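Local coordinates for uncharacterized protein (Legionella longbeachae NSW150, PDB 4JZA) that probably acts as a phosphoinositide phosphatase that removes the 3-phosphate from phosphatidylinositol 3-phosphate, a host membrane lipid, during Legionella infection, at residues L161-S166 against A353-G358; D176-I181 against P307-V312; A370-S375 against A558-H563. One frame throughout, in Å; residues are numbered along the deposited sequence.

Contact 1 (L161-S166 against A353-G358); sequences LQVDES and AHSLLG
V163 and S355 face each other as an antiparallel hydrogen-bonded pair in the middle of two inner strands of the large mixed sheet. Each bonds the other through its backbone: V163 N reaches S355 O at 2.9 Å, and S355 N returns the bond to V163 O. The pairs L161–L357 and E165–A353 repeat the pattern, so six backbone bonds hold the strands together. Followed outward, the V163 side chain first sets CB against S355 OG (3.5 Å). V163 CG1, anti to the backbone N (chi1 176°), lies 3.8 Å from that same S355 OG. V163 CG2 leans the other way along the strand, toward L357 CD1 at 4.2 Å. On this face the L161 and L357 CB atoms also meet, 3.8 Å apart. Farther along, a water receives a hydrogen bond from S355 OG and donates to E165 OE1 (2.8 Å) and A353 O. The E165 carboxylate also holds R26 and K371 in salt bridges. On the face bearing Q162 and D164, Q162 NE2 and D164 OD1 bond S602 and H604. One face therefore grades from apolar packing to a water-bridged carboxylate, while its reverse, L356 aside, turns polar groups toward neighbouring helices.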
ATOM      1  N   LEU A 161     -25.680 -10.109  14.615  1.00 49.63           N
ATOM      2  CA  LEU A 161     -24.714  -9.041  14.457  1.00 47.31           C
ATOM      3  C   LEU A 161     -23.343  -9.603  14.179  1.00 44.53           C
ATOM      4  O   LEU A 161     -22.830 -10.401  14.943  1.00 46.42           O
ATOM      5  CB  LEU A 161     -24.648  -8.201  15.728  1.00 49.28           C
ATOM      6  CG  LEU A 161     -25.447  -6.903  15.783  1.00 51.46           C
ATOM      7  CD1 LEU A 161     -26.815  -7.075  15.164  1.00 50.98           C
ATOM      8  CD2 LEU A 161     -25.579  -6.425  17.213  1.00 54.42           C
ATOM      9  N   GLN A 162     -22.744  -9.160  13.084  1.00 43.45           N
ATOM     10  CA  GLN A 162     -21.338  -9.406  12.832  1.00 41.11           C
ATOM     11  C   GLN A 162     -20.618  -8.159  13.296  1.00 39.32           C
ATOM     12  O   GLN A 162     -21.019  -7.043  12.964  1.00 37.81           O
ATOM     13  CB  GLN A 162     -21.086  -9.626  11.366  1.00 43.52           C
ATOM     14  CG  GLN A 162     -21.943 -10.696  10.722  1.00 45.97           C
ATOM     15  CD  GLN A 162     -21.631 -10.718   9.269  1.00 47.49           C
ATOM     16  OE1 GLN A 162     -20.534 -10.794   8.951  1.00 54.64           O
ATOM     17  NE2 GLN A 162     -22.519 -10.684   8.419  1.00 44.37           N
ATOM     18  N   VAL A 163     -19.580  -8.352  14.091  1.00 38.08           N
ATOM     19  CA  VAL A 163     -18.875  -7.258  14.727  1.00 40.26           C
ATOM     20  C   VAL A 163     -17.363  -7.298  14.498  1.00 40.41           C
ATOM     21  O   VAL A 163     -16.721  -8.337  14.742  1.00 45.00           O
ATOM     22  CB  VAL A 163     -19.119  -7.335  16.223  1.00 41.08           C
ATOM     23  CG1 VAL A 163     -18.339  -6.271  16.972  1.00 42.35           C
ATOM     24  CG2 VAL A 163     -20.586  -7.149  16.479  1.00 44.15           C
ATOM     25  N   ASP A 164     -16.771  -6.190  14.058  1.00 39.91           N
ATOM     26  CA  ASP A 164     -15.273  -6.114  14.006  1.00 42.03           C
ATOM     27  C   ASP A 164     -14.774  -4.867  14.671  1.00 41.05           C
ATOM     28  O   ASP A 164     -15.034  -3.761  14.215  1.00 40.35           O
ATOM     29  CB  ASP A 164     -14.711  -6.188  12.573  1.00 42.59           C
ATOM     30  CG  ASP A 164     -14.681  -7.606  12.015  1.00 43.95           C
ATOM     31  OD1 ASP A 164     -15.735  -8.110  11.592  1.00 47.75           O
ATOM     32  OD2 ASP A 164     -13.611  -8.224  11.983  1.00 43.34           O
ATOM     33  N   GLU A 165     -14.097  -5.056  15.790  1.00 45.71           N
ATOM     34  CA  GLU A 165     -13.635  -3.948  16.601  1.00 48.28           C
ATOM     35  C   GLU A 165     -12.171  -3.772  16.246  1.00 43.41           C
ATOM     36  O   GLU A 165     -11.387  -4.698  16.329  1.00 44.59           O
ATOM     37  CB  GLU A 165     -13.897  -4.222  18.121  1.00 55.70           C
ATOM     38  CG  GLU A 165     -15.374  -3.953  18.535  1.00 58.88           C
ATOM     39  CD  GLU A 165     -15.897  -4.611  19.827  1.00 62.23           C
ATOM     40  OE1 GLU A 165     -15.584  -5.784  20.147  1.00 63.79           O
ATOM     41  OE2 GLU A 165     -16.719  -3.966  20.502  1.00 68.20           O
ATOM     42  N   SER A 166     -11.845  -2.593  15.764  1.00 40.68           N
ATOM     43  CA  SER A 166     -10.475  -2.181  15.542  1.00 40.92           C
ATOM     44  C   SER A 166      -9.711  -2.043  16.870  1.00 43.55           C
ATOM     45  O   SER A 166     -10.260  -1.521  17.886  1.00 39.92           O
ATOM     46  CB  SER A 166     -10.478  -0.812  14.883  1.00 42.15           C
ATOM     47  OG  SER A 166      -9.210  -0.490  14.353  1.00 43.45           O
ATOM     48  N   ALA A 353     -10.745  -7.402  16.249  1.00 40.60           N
ATOM     49  CA  ALA A 353     -11.367  -8.548  16.865  1.00 40.46           C
ATOM     50  C   ALA A 353     -12.758  -8.737  16.318  1.00 42.12           C
ATOM     51  O   ALA A 353     -13.572  -7.822  16.385  1.00 44.34           O
ATOM     52  CB  ALA A 353     -11.430  -8.365  18.362  1.00 43.43           C
ATOM     53  N   HIS A 354     -13.023  -9.950  15.827  1.00 44.38           N
ATOM     54  CA  HIS A 354     -14.281 -10.309  15.181  1.00 45.81           C
ATOM     55  C   HIS A 354     -15.082 -11.107  16.154  1.00 44.83           C
ATOM     56  O   HIS A 354     -14.559 -12.053  16.749  1.00 46.90           O
ATOM     57  CB  HIS A 354     -14.078 -11.162  13.884  1.00 45.23           C
ATOM     58  CG  HIS A 354     -15.363 -11.473  13.188  1.00 43.07           C
ATOM     59  ND1 HIS A 354     -15.989 -12.692  13.310  1.00 43.32           N
ATOM     60  CD2 HIS A 354     -16.188 -10.697  12.446  1.00 42.91           C
ATOM     61  CE1 HIS A 354     -17.142 -12.658  12.667  1.00 44.02           C
ATOM     62  NE2 HIS A 354     -17.284 -11.461  12.121  1.00 44.87           N
ATOM     63  N   SER A 355     -16.352 -10.749  16.297  1.00 43.82           N
ATOM     64  CA  SER A 355     -17.258 -11.504  17.148  1.00 44.03           C
ATOM     65  C   SER A 355     -18.628 -11.541  16.490  1.00 43.35           C
ATOM     66  O   SER A 355     -18.893 -10.824  15.535  1.00 44.36           O
ATOM     67  CB  SER A 355     -17.307 -10.925  18.593  1.00 42.90           C
ATOM     68  OG  SER A 355     -17.814  -9.619  18.587  1.00 44.13           O
ATOM     69  N   LEU A 356     -19.483 -12.388  17.036  1.00 45.45           N
ATOM     70  CA  LEU A 356     -20.820 -12.651  16.533  1.00 46.70           C
ATOM     71  C   LEU A 356     -21.854 -12.489  17.669  1.00 47.29           C
ATOM     72  O   LEU A 356     -21.735 -13.134  18.724  1.00 48.81           O
ATOM     73  CB  LEU A 356     -20.828 -14.077  15.987  1.00 47.20           C
ATOM     74  CG  LEU A 356     -22.009 -14.470  15.101  1.00 50.19           C
ATOM     75  CD1 LEU A 356     -22.183 -13.621  13.825  1.00 49.89           C
ATOM     76  CD2 LEU A 356     -21.791 -15.920  14.758  1.00 50.92           C
ATOM     77  N   LEU A 357     -22.818 -11.598  17.485  1.00 44.92           N
ATOM     78  CA  LEU A 357     -23.826 -11.356  18.514  1.00 46.70           C
ATOM     79  C   LEU A 357     -25.269 -11.609  18.043  1.00 49.92           C
ATOM     80  O   LEU A 357     -25.668 -11.220  16.947  1.00 51.00           O
ATOM     81  CB  LEU A 357     -23.777  -9.928  19.004  1.00 45.98           C
ATOM     82  CG  LEU A 357     -22.436  -9.390  19.455  1.00 49.64           C
ATOM     83  CD1 LEU A 357     -22.663  -7.984  19.975  1.00 50.47           C
ATOM     84  CD2 LEU A 357     -21.734 -10.239  20.508  1.00 51.06           C
ATOM     85  N   GLY A 358     -26.067 -12.234  18.898  1.00 52.39           N
ATOM     86  CA  GLY A 358     -27.494 -12.278  18.667  1.00 55.10           C
ATOM     87  C   GLY A 358     -28.192 -11.186  19.457  1.00 51.67           C
ATOM     88  O   GLY A 358     -27.823 -10.943  20.598  1.00 49.28           O
TER
HETATM   89  O   HOH W   1     -15.761  -8.079  18.585  1.00 37.06           O

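Contact 2 (D176-I181 against P307-V312); sequences DELTLI and PQWYWV
A short helical turn, residues 308–311, led in by P307 at the N-cap position, packs P307, W309 and Y310 against E177, L178 and I181 of helix 172–183. E177 carries the polar part. Its CG lies beside the backbone N (chi1 -66°), and the extended chain beyond it carries the carboxylate to the edge of the W309 indole. W309 NE1 donates to E177 OE1 at 2.8 Å with an N-H...O angle of 158°. The acceptor sits in the indole plane, whereas the donor meets OE1 from above the carboxylate plane. The other oxygen, OE2, makes a salt bridge to R393 of helix 388–402, so the carboxylate is gripped from both of its oxygens. P307 packs beside this bond: its CG lies 3.8 Å from E177 CG and also rests over one face of the indole, toward the rim. The 125 residues that separate the two segments contain no strand and are largely helical; they include the phosphoinositide phosphatase insertion domain, and the contact brings the two ends of that excursion together. I181 supplies the apolar half. Its CG1 stands over the face of the Y310 ring in a CH-pi contact, 4.2 Å from the ring centroid. I181 CD1 reaches Y310 CD1 at 3.7 Å and also touches W309 CH2 at 4.0 Å. L178 CD2 approaches that same W309 CH2 at the edge of the indole (4.2 Å). Y310 OH, beside I181 CG2, hydrogen-bonds the carbonyl oxygen of P187.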
ATOM      1  N   ASP A 176       7.969   4.804  22.191  1.00 48.40           N
ATOM      2  CA  ASP A 176       9.199   5.451  22.621  1.00 51.35           C
ATOM      3  C   ASP A 176      10.070   5.804  21.447  1.00 51.30           C
ATOM      4  O   ASP A 176      10.590   6.926  21.355  1.00 54.75           O
ATOM      5  CB  ASP A 176       9.992   4.552  23.572  1.00 55.92           C
ATOM      6  CG  ASP A 176       9.305   4.376  24.921  1.00 59.56           C
ATOM      7  OD1 ASP A 176       8.505   5.265  25.359  1.00 59.60           O
ATOM      8  OD2 ASP A 176       9.560   3.315  25.524  1.00 60.70           O
ATOM      9  N   GLU A 177      10.202   4.853  20.527  1.00 50.16           N
ATOM     10  CA  GLU A 177      10.888   5.128  19.273  1.00 47.04           C
ATOM     11  C   GLU A 177      10.246   6.274  18.468  1.00 45.45           C
ATOM     12  O   GLU A 177      10.954   7.085  17.892  1.00 44.09           O
ATOM     13  CB  GLU A 177      10.972   3.870  18.446  1.00 47.41           C
ATOM     14  CG  GLU A 177      11.851   2.778  19.051  1.00 46.51           C
ATOM     15  CD  GLU A 177      11.568   1.422  18.439  1.00 47.86           C
ATOM     16  OE1 GLU A 177      10.541   1.245  17.739  1.00 48.05           O
ATOM     17  OE2 GLU A 177      12.371   0.513  18.655  1.00 48.26           O
ATOM     18  N   LEU A 178       8.922   6.357  18.415  1.00 44.93           N
ATOM     19  CA  LEU A 178       8.277   7.449  17.688  1.00 46.38           C
ATOM     20  C   LEU A 178       8.549   8.800  18.326  1.00 51.92           C
ATOM     21  O   LEU A 178       8.779   9.823  17.638  1.00 58.24           O
ATOM     22  CB  LEU A 178       6.777   7.210  17.546  1.00 46.45           C
ATOM     23  CG  LEU A 178       6.404   6.010  16.676  1.00 43.59           C
ATOM     24  CD1 LEU A 178       4.916   5.738  16.781  1.00 44.02           C
ATOM     25  CD2 LEU A 178       6.772   6.194  15.214  1.00 41.76           C
ATOM     26  N   THR A 179       8.563   8.802  19.648  1.00 54.79           N
ATOM     27  CA  THR A 179       8.906   9.992  20.407  1.00 50.66           C
ATOM     28  C   THR A 179      10.329  10.466  20.103  1.00 47.33           C
ATOM     29  O   THR A 179      10.531  11.654  19.904  1.00 49.41           O
ATOM     30  CB  THR A 179       8.719   9.689  21.909  1.00 54.33           C
ATOM     31  OG1 THR A 179       7.335   9.398  22.155  1.00 51.12           O
ATOM     32  CG2 THR A 179       9.176  10.880  22.794  1.00 55.16           C
ATOM     33  N   LEU A 180      11.305   9.553  20.072  1.00 44.55           N
ATOM     34  CA  LEU A 180      12.656   9.920  19.685  1.00 50.14           C
ATOM     35  C   LEU A 180      12.719  10.530  18.255  1.00 52.12           C
ATOM     36  O   LEU A 180      13.404  11.531  18.009  1.00 53.15           O
ATOM     37  CB  LEU A 180      13.577   8.695  19.734  1.00 54.64           C
ATOM     38  CG  LEU A 180      14.050   8.232  21.098  1.00 62.27           C
ATOM     39  CD1 LEU A 180      14.786   6.895  20.986  1.00 67.24           C
ATOM     40  CD2 LEU A 180      14.958   9.277  21.734  1.00 62.78           C
ATOM     41  N   ILE A 181      12.038   9.889  17.305  1.00 51.42           N
ATOM     42  CA  ILE A 181      12.006  10.372  15.935  1.00 49.14           C
ATOM     43  C   ILE A 181      11.580  11.860  15.897  1.00 47.74           C
ATOM     44  O   ILE A 181      12.250  12.668  15.274  1.00 47.92           O
ATOM     45  CB  ILE A 181      11.126   9.448  15.046  1.00 49.96           C
ATOM     46  CG1 ILE A 181      11.799   8.084  14.862  1.00 50.94           C
ATOM     47  CG2 ILE A 181      10.909  10.038  13.652  1.00 50.37           C
ATOM     48  CD1 ILE A 181      10.852   6.969  14.480  1.00 51.79           C
ATOM     49  N   PRO A 307      15.978   3.571  15.854  1.00 50.96           N
ATOM     50  CA  PRO A 307      15.934   2.152  15.543  1.00 49.40           C
ATOM     51  C   PRO A 307      16.134   1.802  14.081  1.00 47.90           C
ATOM     52  O   PRO A 307      15.758   2.557  13.193  1.00 45.35           O
ATOM     53  CB  PRO A 307      14.540   1.770  15.965  1.00 50.62           C
ATOM     54  CG  PRO A 307      13.755   3.032  15.780  1.00 51.30           C
ATOM     55  CD  PRO A 307      14.650   4.141  16.158  1.00 49.36           C
ATOM     56  N   GLN A 308      16.730   0.634  13.860  1.00 46.73           N
ATOM     57  CA  GLN A 308      17.093   0.160  12.527  1.00 44.36           C
ATOM     58  C   GLN A 308      15.878   0.021  11.597  1.00 43.85           C
ATOM     59  O   GLN A 308      15.979   0.292  10.415  1.00 47.17           O
ATOM     60  CB  GLN A 308      17.855  -1.145  12.676  1.00 44.36           C
ATOM     61  CG  GLN A 308      18.522  -1.676  11.433  1.00 47.14           C
ATOM     62  CD  GLN A 308      19.187  -3.029  11.692  1.00 53.45           C
ATOM     63  OE1 GLN A 308      18.848  -3.736  12.649  1.00 53.77           O
ATOM     64  NE2 GLN A 308      20.126  -3.406  10.831  1.00 55.21           N
ATOM     65  N   TRP A 309      14.714  -0.354  12.114  1.00 42.94           N
ATOM     66  CA  TRP A 309      13.532  -0.357  11.273  1.00 40.34           C
ATOM     67  C   TRP A 309      13.245   1.002  10.653  1.00 43.62           C
ATOM     68  O   TRP A 309      12.703   1.073   9.573  1.00 50.39           O
ATOM     69  CB  TRP A 309      12.300  -0.873  12.001  1.00 37.98           C
ATOM     70  CG  TRP A 309      11.752  -0.049  13.090  1.00 36.53           C
ATOM     71  CD1 TRP A 309      11.824  -0.319  14.406  1.00 36.76           C
ATOM     72  CD2 TRP A 309      10.980   1.135  12.961  1.00 37.51           C
ATOM     73  NE1 TRP A 309      11.153   0.630  15.121  1.00 37.80           N
ATOM     74  CE2 TRP A 309      10.636   1.548  14.244  1.00 39.34           C
ATOM     75  CE3 TRP A 309      10.532   1.891  11.874  1.00 41.43           C
ATOM     76  CZ2 TRP A 309       9.862   2.711  14.482  1.00 40.92           C
ATOM     77  CZ3 TRP A 309       9.756   3.052  12.115  1.00 40.86           C
ATOM     78  CH2 TRP A 309       9.430   3.431  13.400  1.00 39.18           C
ATOM     79  N   TYR A 310      13.590   2.082  11.332  1.00 45.77           N
ATOM     80  CA  TYR A 310      13.311   3.417  10.830  1.00 43.59           C
ATOM     81  C   TYR A 310      14.225   3.690   9.663  1.00 45.33           C
ATOM     82  O   TYR A 310      13.771   4.169   8.618  1.00 46.75           O
ATOM     83  CB  TYR A 310      13.511   4.463  11.921  1.00 43.71           C
ATOM     84  CG  TYR A 310      13.350   5.840  11.444  1.00 44.30           C
ATOM     85  CD1 TYR A 310      12.095   6.315  11.085  1.00 44.23           C
ATOM     86  CD2 TYR A 310      14.445   6.697  11.328  1.00 42.44           C
ATOM     87  CE1 TYR A 310      11.931   7.610  10.614  1.00 43.41           C
ATOM     88  CE2 TYR A 310      14.280   7.999  10.855  1.00 41.79           C
ATOM     89  CZ  TYR A 310      13.018   8.456  10.497  1.00 41.93           C
ATOM     90  OH  TYR A 310      12.806   9.747  10.016  1.00 42.93           O
ATOM     91  N   TRP A 311      15.503   3.343   9.802  1.00 44.79           N
ATOM     92  CA  TRP A 311      16.495   3.716   8.769  1.00 45.40           C
ATOM     93  C   TRP A 311      16.309   3.013   7.416  1.00 43.50           C
ATOM     94  O   TRP A 311      16.762   3.498   6.402  1.00 45.18           O
ATOM     95  CB  TRP A 311      17.939   3.496   9.273  1.00 45.77           C
ATOM     96  CG  TRP A 311      18.340   4.341  10.477  1.00 46.16           C
ATOM     97  CD1 TRP A 311      18.711   3.882  11.686  1.00 47.54           C
ATOM     98  CD2 TRP A 311      18.403   5.776  10.557  1.00 46.83           C
ATOM     99  NE1 TRP A 311      18.991   4.931  12.521  1.00 51.39           N
ATOM    100  CE2 TRP A 311      18.820   6.104  11.843  1.00 46.99           C
ATOM    101  CE3 TRP A 311      18.174   6.806   9.652  1.00 50.42           C
ATOM    102  CZ2 TRP A 311      18.986   7.407  12.260  1.00 47.76           C
ATOM    103  CZ3 TRP A 311      18.352   8.115  10.072  1.00 48.62           C
ATOM    104  CH2 TRP A 311      18.766   8.400  11.346  1.00 47.09           C
ATOM    105  N   VAL A 312      15.674   1.859   7.394  1.00 43.08           N
ATOM    106  CA  VAL A 312      15.413   1.177   6.120  1.00 41.31           C
ATOM    107  C   VAL A 312      14.193   1.760   5.355  1.00 43.26           C
ATOM    108  O   VAL A 312      13.997   1.502   4.144  1.00 41.13           O
ATOM    109  CB  VAL A 312      15.289  -0.339   6.309  1.00 38.94           C
ATOM    110  CG1 VAL A 312      16.567  -0.890   6.917  1.00 39.06           C
ATOM    111  CG2 VAL A 312      14.103  -0.689   7.186  1.00 39.10           C
TER

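Contact 3 (A370-S375 against A558-H563); sequences AKRYRS and AIELIH
R374 leaves its strand with CG between the backbone N and the carbonyl carbon (chi1 46°) and bends again at chi3, which lays its guanidinium across the tip of L561. R372, on the same side of the strand, starts beside its backbone N and folds at chi2 (124°) and chi3, carrying its head alongside the same leucine. L561 thus divides its two methyls between two arginines. L561 CD1 sits over one face of the R374 guanidinium, toward the rim, 3.6 Å from R374 CZ. L561 CD2 lies 3.7 Å from R372 NH2, and here the side chains pass in opposite directions. The L561 carbonyl oxygen lies near the R372 guanidinium plane, 3.6 Å from R372 NH2. A water completes the edge: it accepts from R372 NE at 2.8 Å and donates to E560 OE2, linking two charges whose nearest atoms, R372 NH2 and E560 OE2, stay 4.4 Å apart. R372 makes its salt bridge with D565, one turn farther along the helix, and E560 pairs with K557. R374 NH1 bridges to D164 and also bonds Q605, while R374 NH2 donates to the carbonyl oxygen of G553. G553 belongs to the loop between strand 545–549 and helix 556–574; loop and first helical residue read CVSGKDR, which matches the CX5R signature of cysteine-dependent phosphatases and is probably the phosphate-binding P-loop. The axes of the short strand and helix segments run nearly antiparallel (165°) and approach to 10.9 Å. Two buried arginines span that gap: leucine packs over a guanidinium face of R374 and beside R372 NH2, while oxygen acceptors take up N-H groups of both; through G553, R374 may help to shape the loop.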
ATOM      1  N   ALA A 370     -17.118 -15.808  21.418  1.00 43.87           N
ATOM      2  CA  ALA A 370     -16.032 -14.929  21.910  1.00 42.71           C
ATOM      3  C   ALA A 370     -15.382 -14.118  20.736  1.00 42.96           C
ATOM      4  O   ALA A 370     -15.655 -14.342  19.533  1.00 38.92           O
ATOM      5  CB  ALA A 370     -14.947 -15.756  22.609  1.00 40.82           C
ATOM      6  N   LYS A 371     -14.538 -13.175  21.143  1.00 43.59           N
ATOM      7  CA  LYS A 371     -13.669 -12.419  20.266  1.00 44.39           C
ATOM      8  C   LYS A 371     -12.682 -13.323  19.556  1.00 46.58           C
ATOM      9  O   LYS A 371     -12.078 -14.180  20.190  1.00 47.19           O
ATOM     10  CB  LYS A 371     -12.992 -11.282  21.024  1.00 44.10           C
ATOM     11  CG  LYS A 371     -13.998 -10.169  21.232  1.00 47.39           C
ATOM     12  CD  LYS A 371     -13.541  -9.038  22.116  1.00 54.71           C
ATOM     13  CE  LYS A 371     -14.762  -8.174  22.438  1.00 63.19           C
ATOM     14  NZ  LYS A 371     -14.397  -6.738  22.648  1.00 68.35           N
ATOM     15  N   ARG A 372     -12.629 -13.197  18.218  1.00 46.22           N
ATOM     16  CA  ARG A 372     -11.676 -13.909  17.387  1.00 46.75           C
ATOM     17  C   ARG A 372     -10.859 -12.812  16.710  1.00 46.30           C
ATOM     18  O   ARG A 372     -11.403 -11.901  16.085  1.00 41.80           O
ATOM     19  CB  ARG A 372     -12.378 -14.813  16.373  1.00 47.63           C
ATOM     20  CG  ARG A 372     -13.092 -15.998  17.032  1.00 49.12           C
ATOM     21  CD  ARG A 372     -14.566 -16.065  16.671  1.00 45.70           C
ATOM     22  NE  ARG A 372     -14.735 -16.400  15.279  1.00 44.41           N
ATOM     23  CZ  ARG A 372     -15.812 -16.125  14.554  1.00 45.58           C
ATOM     24  NH1 ARG A 372     -16.864 -15.515  15.074  1.00 44.06           N
ATOM     25  NH2 ARG A 372     -15.837 -16.486  13.280  1.00 47.32           N
ATOM     26  N   TYR A 373      -9.546 -12.900  16.847  1.00 44.17           N
ATOM     27  CA  TYR A 373      -8.650 -11.832  16.437  1.00 44.10           C
ATOM     28  C   TYR A 373      -8.029 -12.037  15.063  1.00 37.85           C
ATOM     29  O   TYR A 373      -7.653 -13.134  14.697  1.00 38.54           O
ATOM     30  CB  TYR A 373      -7.580 -11.607  17.507  1.00 47.16           C
ATOM     31  CG  TYR A 373      -8.161 -11.265  18.859  1.00 48.10           C
ATOM     32  CD1 TYR A 373      -8.640 -12.254  19.695  1.00 48.61           C
ATOM     33  CD2 TYR A 373      -8.245  -9.957  19.290  1.00 45.77           C
ATOM     34  CE1 TYR A 373      -9.179 -11.950  20.922  1.00 46.23           C
ATOM     35  CE2 TYR A 373      -8.783  -9.648  20.519  1.00 45.08           C
ATOM     36  CZ  TYR A 373      -9.250 -10.652  21.327  1.00 45.97           C
ATOM     37  OH  TYR A 373      -9.787 -10.360  22.551  1.00 44.82           O
ATOM     38  N   ARG A 374      -7.963 -10.959  14.297  1.00 34.95           N
ATOM     39  CA  ARG A 374      -7.500 -10.996  12.923  1.00 34.14           C
ATOM     40  C   ARG A 374      -6.468  -9.914  12.668  1.00 35.13           C
ATOM     41  O   ARG A 374      -6.510  -8.861  13.271  1.00 35.53           O
ATOM     42  CB  ARG A 374      -8.682 -10.779  11.987  1.00 33.97           C
ATOM     43  CG  ARG A 374      -9.566  -9.623  12.406  1.00 35.33           C
ATOM     44  CD  ARG A 374     -10.809  -9.525  11.560  1.00 36.69           C
ATOM     45  NE  ARG A 374     -10.520  -9.751  10.156  1.00 37.80           N
ATOM     46  CZ  ARG A 374     -11.391  -9.553   9.182  1.00 40.56           C
ATOM     47  NH1 ARG A 374     -12.600  -9.118   9.458  1.00 44.52           N
ATOM     48  NH2 ARG A 374     -11.053  -9.790   7.935  1.00 43.15           N
ATOM     49  N   SER A 375      -5.535 -10.189  11.774  1.00 36.68           N
ATOM     50  CA  SER A 375      -4.531  -9.222  11.368  1.00 36.64           C
ATOM     51  C   SER A 375      -3.929  -9.630  10.033  1.00 37.57           C
ATOM     52  O   SER A 375      -4.189 -10.709   9.541  1.00 39.28           O
ATOM     53  CB  SER A 375      -3.442  -9.073  12.430  1.00 37.33           C
ATOM     54  OG  SER A 375      -2.386  -9.989  12.223  1.00 37.33           O
ATOM     55  N   ALA A 558     -11.352 -13.419   5.802  1.00 40.78           N
ATOM     56  CA  ALA A 558     -12.733 -12.978   5.793  1.00 41.71           C
ATOM     57  C   ALA A 558     -13.655 -14.140   5.483  1.00 42.78           C
ATOM     58  O   ALA A 558     -14.729 -14.248   6.036  1.00 44.91           O
ATOM     59  CB  ALA A 558     -12.931 -11.869   4.784  1.00 42.30           C
ATOM     60  N   ILE A 559     -13.236 -14.992   4.563  1.00 43.69           N
ATOM     61  CA  ILE A 559     -14.003 -16.172   4.210  1.00 43.88           C
ATOM     62  C   ILE A 559     -14.134 -17.161   5.369  1.00 44.94           C
ATOM     63  O   ILE A 559     -15.186 -17.748   5.563  1.00 45.76           O
ATOM     64  CB  ILE A 559     -13.453 -16.824   2.929  1.00 45.93           C
ATOM     65  CG1 ILE A 559     -13.819 -15.969   1.725  1.00 46.99           C
ATOM     66  CG2 ILE A 559     -14.012 -18.217   2.722  1.00 49.34           C
ATOM     67  CD1 ILE A 559     -12.907 -16.171   0.545  1.00 48.16           C
ATOM     68  N   GLU A 560     -13.063 -17.346   6.129  1.00 44.05           N
ATOM     69  CA  GLU A 560     -13.105 -18.221   7.284  1.00 42.15           C
ATOM     70  C   GLU A 560     -14.079 -17.702   8.320  1.00 40.54           C
ATOM     71  O   GLU A 560     -14.825 -18.461   8.916  1.00 39.20           O
ATOM     72  CB  GLU A 560     -11.727 -18.330   7.924  1.00 44.33           C
ATOM     73  CG  GLU A 560     -11.705 -19.195   9.176  1.00 52.07           C
ATOM     74  CD  GLU A 560     -11.825 -18.404  10.467  1.00 55.02           C
ATOM     75  OE1 GLU A 560     -11.119 -17.400  10.622  1.00 53.21           O
ATOM     76  OE2 GLU A 560     -12.615 -18.796  11.341  1.00 55.37           O
ATOM     77  N   LEU A 561     -14.059 -16.396   8.535  1.00 37.29           N
ATOM     78  CA  LEU A 561     -14.927 -15.767   9.512  1.00 38.93           C
ATOM     79  C   LEU A 561     -16.392 -15.907   9.164  1.00 39.72           C
ATOM     80  O   LEU A 561     -17.216 -16.137  10.026  1.00 43.76           O
ATOM     81  CB  LEU A 561     -14.577 -14.295   9.671  1.00 40.69           C
ATOM     82  CG  LEU A 561     -13.221 -14.018  10.299  1.00 40.15           C
ATOM     83  CD1 LEU A 561     -13.022 -12.528  10.455  1.00 40.12           C
ATOM     84  CD2 LEU A 561     -13.098 -14.715  11.635  1.00 39.82           C
ATOM     85  N   ILE A 562     -16.710 -15.753   7.892  1.00 38.83           N
ATOM     86  CA  ILE A 562     -18.068 -15.939   7.424  1.00 38.79           C
ATOM     87  C   ILE A 562     -18.457 -17.415   7.639  1.00 41.11           C
ATOM     88  O   ILE A 562     -19.565 -17.721   8.156  1.00 37.11           O
ATOM     89  CB  ILE A 562     -18.130 -15.570   5.930  1.00 40.86           C
ATOM     90  CG1 ILE A 562     -18.257 -14.049   5.762  1.00 39.80           C
ATOM     91  CG2 ILE A 562     -19.269 -16.253   5.221  1.00 41.54           C
ATOM     92  CD1 ILE A 562     -17.801 -13.597   4.408  1.00 38.18           C
ATOM     93  N   HIS A 563     -17.552 -18.326   7.252  1.00 40.01           N
ATOM     94  CA  HIS A 563     -17.858 -19.741   7.293  1.00 42.61           C
ATOM     95  C   HIS A 563     -18.048 -20.165   8.736  1.00 46.70           C
ATOM     96  O   HIS A 563     -19.044 -20.828   9.078  1.00 51.94           O
ATOM     97  CB  HIS A 563     -16.770 -20.541   6.631  1.00 43.19           C
ATOM     98  CG  HIS A 563     -17.132 -21.962   6.346  1.00 45.02           C
ATOM     99  ND1 HIS A 563     -16.781 -22.996   7.186  1.00 46.55           N
ATOM    100  CD2 HIS A 563     -17.712 -22.535   5.267  1.00 47.28           C
ATOM    101  CE1 HIS A 563     -17.176 -24.139   6.659  1.00 47.04           C
ATOM    102  NE2 HIS A 563     -17.762 -23.888   5.505  1.00 48.63           N
TER
HETATM  103  O   HOH W   2     -13.013 -17.732  13.553  1.00 38.53           O

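All three contacts are buried, but they belong to different layers. Contacts 1 and 3 adjoin, their centres about 9 Å apart, and share the mixed sheet: contact 1 pairs strands 159–166 and 352–359 within it, and contact 3 lays helix 556–574 on the next strand, 365–374. A probable backbone hydrogen bond from H354 to R372 and packing of A353 on Y373 join them. Contact 2 lies about 34 Å from contact 1, centre to centre, among helices, although helix 172–183 directly follows strand 159–166. Backbone bonding dominates contact 1, a tryptophan–carboxylate bond with ring packing dominates contact 2, and contact 3 has no direct hydrogen bond between its segments, relying on arginines around a leucine.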